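3-dehydroshikimate dehydratase (PDB 5HMQ) catalyses the metal-dependent dehydration of 3-dehydroshikimate to protocatechuate, a step in quinate and shikimate degradation. Local coordinates at residues E299-V305 with N342-A347; P395-P401 with L410-V414. All blocks are in the same frame, centred on the assembly; numbering follows the deposited sequence.

Overall arrangement
Both interactions belong to the first VOC module of the C-terminal, hydroxyphenylpyruvate dioxygenase-like half, on one mixed sheet in which strand 363-371 runs between strands 295-304 and 410-414. Their centres lie 13 Å apart, and side chains reach across the intervening strand. Tyr412 OH of interaction 2 lies 2.5 Å from Glu302 OE1 of interaction 1, a probable hydrogen bond, and Phe300 CZ packs 3.7 Å from Tyr412 CD2. The opposite face of interaction 1, bearing Leu301 and Phe303, is nearer the magnesium bound by His445, His523 and Glu601, about 13 Å from the Leu301 side chain. The catalytic metal is held by Glu136, Asp167, Gln193 and Glu241 of the N-terminal TIM barrel. Interaction 2 is away from both.

Interaction 1 (E299-V305 with N342-A347); sequences EFLEFAV and NIVLNA
Glu302 reaches past its bridge partner Val344 to Asn346, two residues further along strand 342-346. The Glu302 chain leaves with CG anti to its backbone N (chi1 -177°) and stays extended. Its CB has no close partner on 342-347, CG comes within 4.2 Å of Asn346 CB, and at the tip OE2 accepts from Asn346 ND2 at 2.9 Å. The donor meets OE2 nearly along its C-O axis, while that oxygen is tilted from the Asn346 amide plane; the two planes are 22° apart. OE1 is taken by Tyr412 OH, and Asn346 OD1 accepts from Glu348 N, so the carboxylate is bonded through both oxygens and the amide through nitrogen and oxygen.

Between the two strands, backbone N-H and C=O groups alternate: Leu301 N to Asn342 O, Val344 N to Leu301 O at 2.7 Å, Phe303 N to Val344 O, Asn346 N to Phe303 O, and Val305 N to Asn346 O. Where the chain turns a corner, Asn342 ND2 continues the series to Glu299 O at 3.1 Å, with the acceptor in its amide plane.

On the face of Glu302, Val344 CG2 lies 3.7 Å from Phe300 CD1. On the other face, Phe303 CD1 meets Ile343 CG2 at 3.8 Å and its CB meets Leu345 CD2, a layer covered by Leu313 and Leu317 of helix 307-319. On the side that pairs with 363-371, Glu299 and Phe300 both face Ala368 in a classic beta bulge. Neighbouring parallel strands linked through helix 307-319 and a hairpin are characteristic of the βαβββ module of the VOC fold.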
loop_
_atom_site.group_PDB
_atom_site.type_symbol
_atom_site.label_atom_id
_atom_site.label_comp_id
_atom_site.label_asym_id
_atom_site.label_seq_id
_atom_site.Cartn_x
_atom_site.Cartn_y
_atom_site.Cartn_z
ATOM N N GLU C 299 -16.613 -17.623 20.088
ATOM C CA GLU C 299 -16.773 -19.041 20.392
ATOM C C GLU C 299 -15.421 -19.718 20.586
ATOM O O GLU C 299 -15.195 -20.389 21.600
ATOM C CB GLU C 299 -17.576 -19.737 19.295
ATOM C CG GLU C 299 -17.732 -21.231 19.525
ATOM C CD GLU C 299 -18.287 -21.560 20.898
ATOM O OE1 GLU C 299 -19.304 -20.956 21.298
ATOM O OE2 GLU C 299 -17.696 -22.419 21.584
ATOM N N PHE C 300 -14.513 -19.563 19.625
ATOM C CA PHE C 300 -13.153 -20.043 19.823
ATOM C C PHE C 300 -12.199 -19.293 18.905
ATOM O O PHE C 300 -12.602 -18.694 17.905
ATOM C CB PHE C 300 -13.036 -21.564 19.611
ATOM C CG PHE C 300 -13.373 -22.035 18.217
ATOM C CD1 PHE C 300 -12.468 -21.894 17.172
ATOM C CD2 PHE C 300 -14.579 -22.671 17.965
ATOM C CE1 PHE C 300 -12.778 -22.341 15.902
ATOM C CE2 PHE C 300 -14.890 -23.127 16.699
ATOM C CZ PHE C 300 -13.991 -22.959 15.664
ATOM N N LEU C 301 -10.924 -19.331 19.279
ATOM C CA LEU C 301 -9.829 -18.860 18.447
ATOM C C LEU C 301 -9.117 -20.064 17.851
ATOM O O LEU C 301 -8.891 -21.065 18.539
ATOM C CB LEU C 301 -8.843 -18.019 19.262
ATOM C CG LEU C 301 -9.380 -16.775 19.975
ATOM C CD1 LEU C 301 -8.266 -16.080 20.744
ATOM C CD2 LEU C 301 -10.016 -15.816 18.984
ATOM N N GLU C 302 -8.790 -19.980 16.564
ATOM C CA GLU C 302 -8.071 -21.038 15.863
ATOM C C GLU C 302 -6.702 -20.513 15.446
ATOM O O GLU C 302 -6.610 -19.550 14.678
ATOM C CB GLU C 302 -8.851 -21.531 14.645
ATOM C CG GLU C 302 -8.181 -22.695 13.924
ATOM C CD GLU C 302 -8.935 -23.149 12.685
ATOM O OE1 GLU C 302 -9.994 -22.563 12.375
ATOM O OE2 GLU C 302 -8.463 -24.094 12.017
ATOM N N PHE C 303 -5.648 -21.143 15.954
ATOM C CA PHE C 303 -4.280 -20.761 15.638
ATOM C C PHE C 303 -3.663 -21.754 14.664
ATOM O O PHE C 303 -3.852 -22.968 14.793
ATOM C CB PHE C 303 -3.417 -20.680 16.901
ATOM C CG PHE C 303 -3.652 -19.446 17.724
ATOM C CD1 PHE C 303 -4.629 -19.424 18.708
ATOM C CD2 PHE C 303 -2.886 -18.309 17.520
ATOM C CE1 PHE C 303 -4.839 -18.284 19.468
ATOM C CE2 PHE C 303 -3.090 -17.170 18.275
ATOM C CZ PHE C 303 -4.067 -17.157 19.251
ATOM N N ALA C 304 -2.923 -21.229 13.691
ATOM C CA ALA C 304 -2.205 -22.045 12.723
ATOM C C ALA C 304 -0.772 -22.215 13.208
ATOM O O ALA C 304 -0.043 -21.229 13.360
ATOM C CB ALA C 304 -2.232 -21.405 11.335
ATOM N N VAL C 305 -0.374 -23.463 13.448
ATOM C CA VAL C 305 0.925 -23.791 14.024
ATOM C C VAL C 305 1.384 -25.128 13.456
ATOM O O VAL C 305 0.612 -25.864 12.840
ATOM C CB VAL C 305 0.876 -23.873 15.569
ATOM C CG1 VAL C 305 0.715 -22.494 16.193
ATOM C CG2 VAL C 305 -0.255 -24.795 16.010
ATOM N N ASN C 342 -12.244 -20.614 24.556
ATOM C CA ASN C 342 -11.858 -21.828 23.850
ATOM C C ASN C 342 -10.802 -21.477 22.813
ATOM O O ASN C 342 -10.986 -20.540 22.030
ATOM C CB ASN C 342 -13.069 -22.488 23.185
ATOM C CG ASN C 342 -14.134 -22.888 24.186
ATOM O OD1 ASN C 342 -13.941 -23.810 24.978
ATOM N ND2 ASN C 342 -15.265 -22.190 24.160
ATOM N N ILE C 343 -9.692 -22.210 22.818
ATOM C CA ILE C 343 -8.587 -21.965 21.898
ATOM C C ILE C 343 -8.234 -23.273 21.208
ATOM O O ILE C 343 -7.996 -24.287 21.873
ATOM C CB ILE C 343 -7.360 -21.377 22.618
ATOM C CG1 ILE C 343 -7.677 -19.973 23.130
ATOM C CG2 ILE C 343 -6.165 -21.331 21.678
ATOM C CD1 ILE C 343 -6.569 -19.345 23.932
ATOM N N VAL C 344 -8.210 -23.252 19.879
ATOM C CA VAL C 344 -7.944 -24.433 19.065
ATOM C C VAL C 344 -6.558 -24.280 18.449
ATOM O O VAL C 344 -6.293 -23.306 17.733
ATOM C CB VAL C 344 -9.015 -24.609 17.977
ATOM C CG1 VAL C 344 -8.712 -25.824 17.112
ATOM C CG2 VAL C 344 -10.416 -24.671 18.594
ATOM N N LEU C 345 -5.670 -25.234 18.726
ATOM C CA LEU C 345 -4.330 -25.257 18.148
ATOM C C LEU C 345 -4.333 -26.227 16.970
ATOM O O LEU C 345 -4.403 -27.445 17.160
ATOM C CB LEU C 345 -3.288 -25.654 19.191
ATOM C CG LEU C 345 -3.188 -24.784 20.448
ATOM C CD1 LEU C 345 -2.019 -25.232 21.312
ATOM C CD2 LEU C 345 -3.051 -23.313 20.079
ATOM N N ASN C 346 -4.267 -25.682 15.758
ATOM C CA ASN C 346 -4.403 -26.459 14.528
ATOM C C ASN C 346 -3.008 -26.708 13.963
ATOM O O ASN C 346 -2.381 -25.807 13.401
ATOM C CB ASN C 346 -5.300 -25.720 13.539
ATOM C CG ASN C 346 -5.562 -26.510 12.268
ATOM O OD1 ASN C 346 -5.073 -27.626 12.098
ATOM N ND2 ASN C 346 -6.358 -25.935 11.374
ATOM N N ALA C 347 -2.517 -27.937 14.127
ATOM C CA ALA C 347 -1.231 -28.349 13.583
ATOM C C ALA C 347 -1.370 -29.381 12.471
ATOM O O ALA C 347 -0.373 -29.999 12.083
ATOM C CB ALA C 347 -0.334 -28.896 14.697
#

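Interaction 2 (P395-P401 with L410-V414); sequences PNECEVP and LLYLV
The loop that leads into strand 402-404 of the first VOC module folds over strand 410-414, and the Tyr412 ring is the main surface it meets. Cys398 SG sits over one face of that ring, 3.9 Å from its centroid and 15° off the normal, a sulfur-aromatic contact. With SG anti to the carbonyl carbon (chi1 -69°), the sulfur is placed above the CE1-CZ side of the ring. Asn396 OD1 approaches from another direction, at the ring edge near its plane, 3.4 Å from Tyr412 CE1. The amide and ring planes are 36° apart. The phenol oxygen has its polar partner in Glu302 OE1.

Asn396 also gives the loop its shape. Its OD1 accepts from Cys398 N in an Asx turn, with the donor above the carbonyl plane, while ND2 binds Val400 O in an almost straight bond of 2.9 Å. ND2 donates to Phe389 O as well, so the amide is gripped at both its oxygen and its nitrogen.

Farther along, Val400 turns CG2 into the angle between Tyr412 CB, at 3.9 Å, and Val414 CG2. Pro401 O accepts from Leu413 N at 2.9 Å, and the proline ring brings CG to 4.2 Å from Leu413 CB. Leu413 itself packs on Ala377 and Leu378 of helix 374-383. At the other end of the loop, Leu410 CD1 lies 3.5 Å from Pro395 O and also touches the proline CB; Pro395 packs as well on Tyr40 of the second subunit. The Leu413 N to Pro401 O bond leads into the antiparallel pairing of strands 402-404 and 410-414, a beta hairpin of the VOC-module sheet, between the end strand 388-389 and strand 363-371.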
loop_
_atom_site.group_PDB
_atom_site.type_symbol
_atom_site.label_atom_id
_atom_site.label_comp_id
_atom_site.label_asym_id
_atom_site.label_seq_id
_atom_site.Cartn_x
_atom_site.Cartn_y
_atom_site.Cartn_z
ATOM N N PRO C 395 -11.612 -23.696 2.103
ATOM C CA PRO C 395 -10.781 -23.603 3.311
ATOM C C PRO C 395 -11.548 -23.829 4.601
ATOM O O PRO C 395 -10.922 -23.912 5.667
ATOM C CB PRO C 395 -10.240 -22.173 3.242
ATOM C CG PRO C 395 -11.341 -21.415 2.578
ATOM C CD PRO C 395 -11.946 -22.365 1.562
ATOM N N ASN C 396 -12.873 -23.931 4.540
ATOM C CA ASN C 396 -13.703 -24.091 5.726
ATOM C C ASN C 396 -13.791 -25.574 6.065
ATOM O O ASN C 396 -14.493 -26.333 5.387
ATOM C CB ASN C 396 -15.087 -23.489 5.499
ATOM C CG ASN C 396 -15.980 -23.592 6.723
ATOM O OD1 ASN C 396 -15.526 -23.949 7.811
ATOM N ND2 ASN C 396 -17.257 -23.270 6.552
ATOM N N GLU C 397 -13.081 -25.987 7.112
ATOM C CA GLU C 397 -13.095 -27.368 7.565
ATOM C C GLU C 397 -14.026 -27.581 8.750
ATOM O O GLU C 397 -14.021 -28.664 9.345
ATOM C CB GLU C 397 -11.674 -27.823 7.906
ATOM C CG GLU C 397 -10.733 -27.752 6.713
ATOM C CD GLU C 397 -9.363 -28.331 6.997
ATOM O OE1 GLU C 397 -9.194 -28.969 8.058
ATOM O OE2 GLU C 397 -8.456 -28.147 6.155
ATOM N N CYS C 398 -14.807 -26.570 9.115
ATOM C CA CYS C 398 -15.879 -26.720 10.084
ATOM C C CYS C 398 -17.195 -26.992 9.359
ATOM O O CYS C 398 -17.294 -26.889 8.135
ATOM C CB CYS C 398 -15.997 -25.475 10.965
ATOM S SG CYS C 398 -14.617 -25.236 12.105
ATOM N N GLU C 399 -18.220 -27.342 10.132
ATOM C CA GLU C 399 -19.526 -27.643 9.566
ATOM C C GLU C 399 -20.488 -26.461 9.617
ATOM O O GLU C 399 -21.573 -26.541 9.031
ATOM C CB GLU C 399 -20.136 -28.858 10.275
ATOM C CG GLU C 399 -19.227 -30.081 10.213
ATOM C CD GLU C 399 -19.974 -31.392 10.365
ATOM O OE1 GLU C 399 -21.222 -31.378 10.343
ATOM O OE2 GLU C 399 -19.306 -32.442 10.490
ATOM N N VAL C 400 -20.115 -25.373 10.282
ATOM C CA VAL C 400 -20.896 -24.138 10.267
ATOM C C VAL C 400 -20.425 -23.293 9.087
ATOM O O VAL C 400 -19.324 -23.525 8.566
ATOM C CB VAL C 400 -20.752 -23.373 11.593
ATOM C CG1 VAL C 400 -21.289 -24.204 12.750
ATOM C CG2 VAL C 400 -19.297 -22.990 11.829
ATOM N N PRO C 401 -21.207 -22.322 8.625
ATOM C CA PRO C 401 -20.727 -21.445 7.552
ATOM C C PRO C 401 -19.599 -20.540 8.030
ATOM O O PRO C 401 -19.435 -20.270 9.222
ATOM C CB PRO C 401 -21.968 -20.632 7.165
ATOM C CG PRO C 401 -22.875 -20.724 8.345
ATOM C CD PRO C 401 -22.617 -22.061 8.964
ATOM N N LEU C 410 -10.575 -16.780 8.308
ATOM C CA LEU C 410 -11.991 -17.102 8.226
ATOM C C LEU C 410 -12.720 -16.641 9.483
ATOM O O LEU C 410 -12.123 -16.511 10.556
ATOM C CB LEU C 410 -12.196 -18.608 8.036
ATOM C CG LEU C 410 -11.551 -19.222 6.793
ATOM C CD1 LEU C 410 -11.846 -20.712 6.712
ATOM C CD2 LEU C 410 -12.032 -18.505 5.537
ATOM N N LEU C 411 -14.021 -16.395 9.340
ATOM C CA LEU C 411 -14.910 -16.105 10.463
ATOM C C LEU C 411 -16.033 -17.134 10.461
ATOM O O LEU C 411 -16.901 -17.106 9.583
ATOM C CB LEU C 411 -15.471 -14.685 10.380
ATOM C CG LEU C 411 -14.495 -13.516 10.521
ATOM C CD1 LEU C 411 -15.174 -12.212 10.150
ATOM C CD2 LEU C 411 -13.959 -13.445 11.942
ATOM N N TYR C 412 -16.016 -18.039 11.437
ATOM C CA TYR C 412 -17.061 -19.048 11.551
ATOM C C TYR C 412 -18.283 -18.476 12.257
ATOM O O TYR C 412 -18.166 -17.754 13.250
ATOM C CB TYR C 412 -16.567 -20.271 12.323
ATOM C CG TYR C 412 -15.268 -20.860 11.833
ATOM C CD1 TYR C 412 -15.173 -21.446 10.578
ATOM C CD2 TYR C 412 -14.144 -20.865 12.644
ATOM C CE1 TYR C 412 -13.986 -21.997 10.137
ATOM C CE2 TYR C 412 -12.962 -21.418 12.218
ATOM C CZ TYR C 412 -12.883 -21.979 10.964
ATOM O OH TYR C 412 -11.694 -22.525 10.539
ATOM N N LEU C 413 -19.461 -18.814 11.742
ATOM C CA LEU C 413 -20.730 -18.368 12.309
ATOM C C LEU C 413 -21.312 -19.527 13.112
ATOM O O LEU C 413 -21.987 -20.401 12.560
ATOM C CB LEU C 413 -21.678 -17.904 11.208
ATOM C CG LEU C 413 -21.077 -16.880 10.241
ATOM C CD1 LEU C 413 -22.070 -16.507 9.155
ATOM C CD2 LEU C 413 -20.608 -15.644 10.995
ATOM N N VAL C 414 -21.056 -19.531 14.418
ATOM C CA VAL C 414 -21.437 -20.633 15.294
ATOM C C VAL C 414 -22.708 -20.246 16.034
ATOM O O VAL C 414 -22.731 -19.259 16.781
ATOM C CB VAL C 414 -20.312 -20.980 16.279
ATOM C CG1 VAL C 414 -20.753 -22.096 17.214
ATOM C CG2 VAL C 414 -19.057 -21.381 15.521
#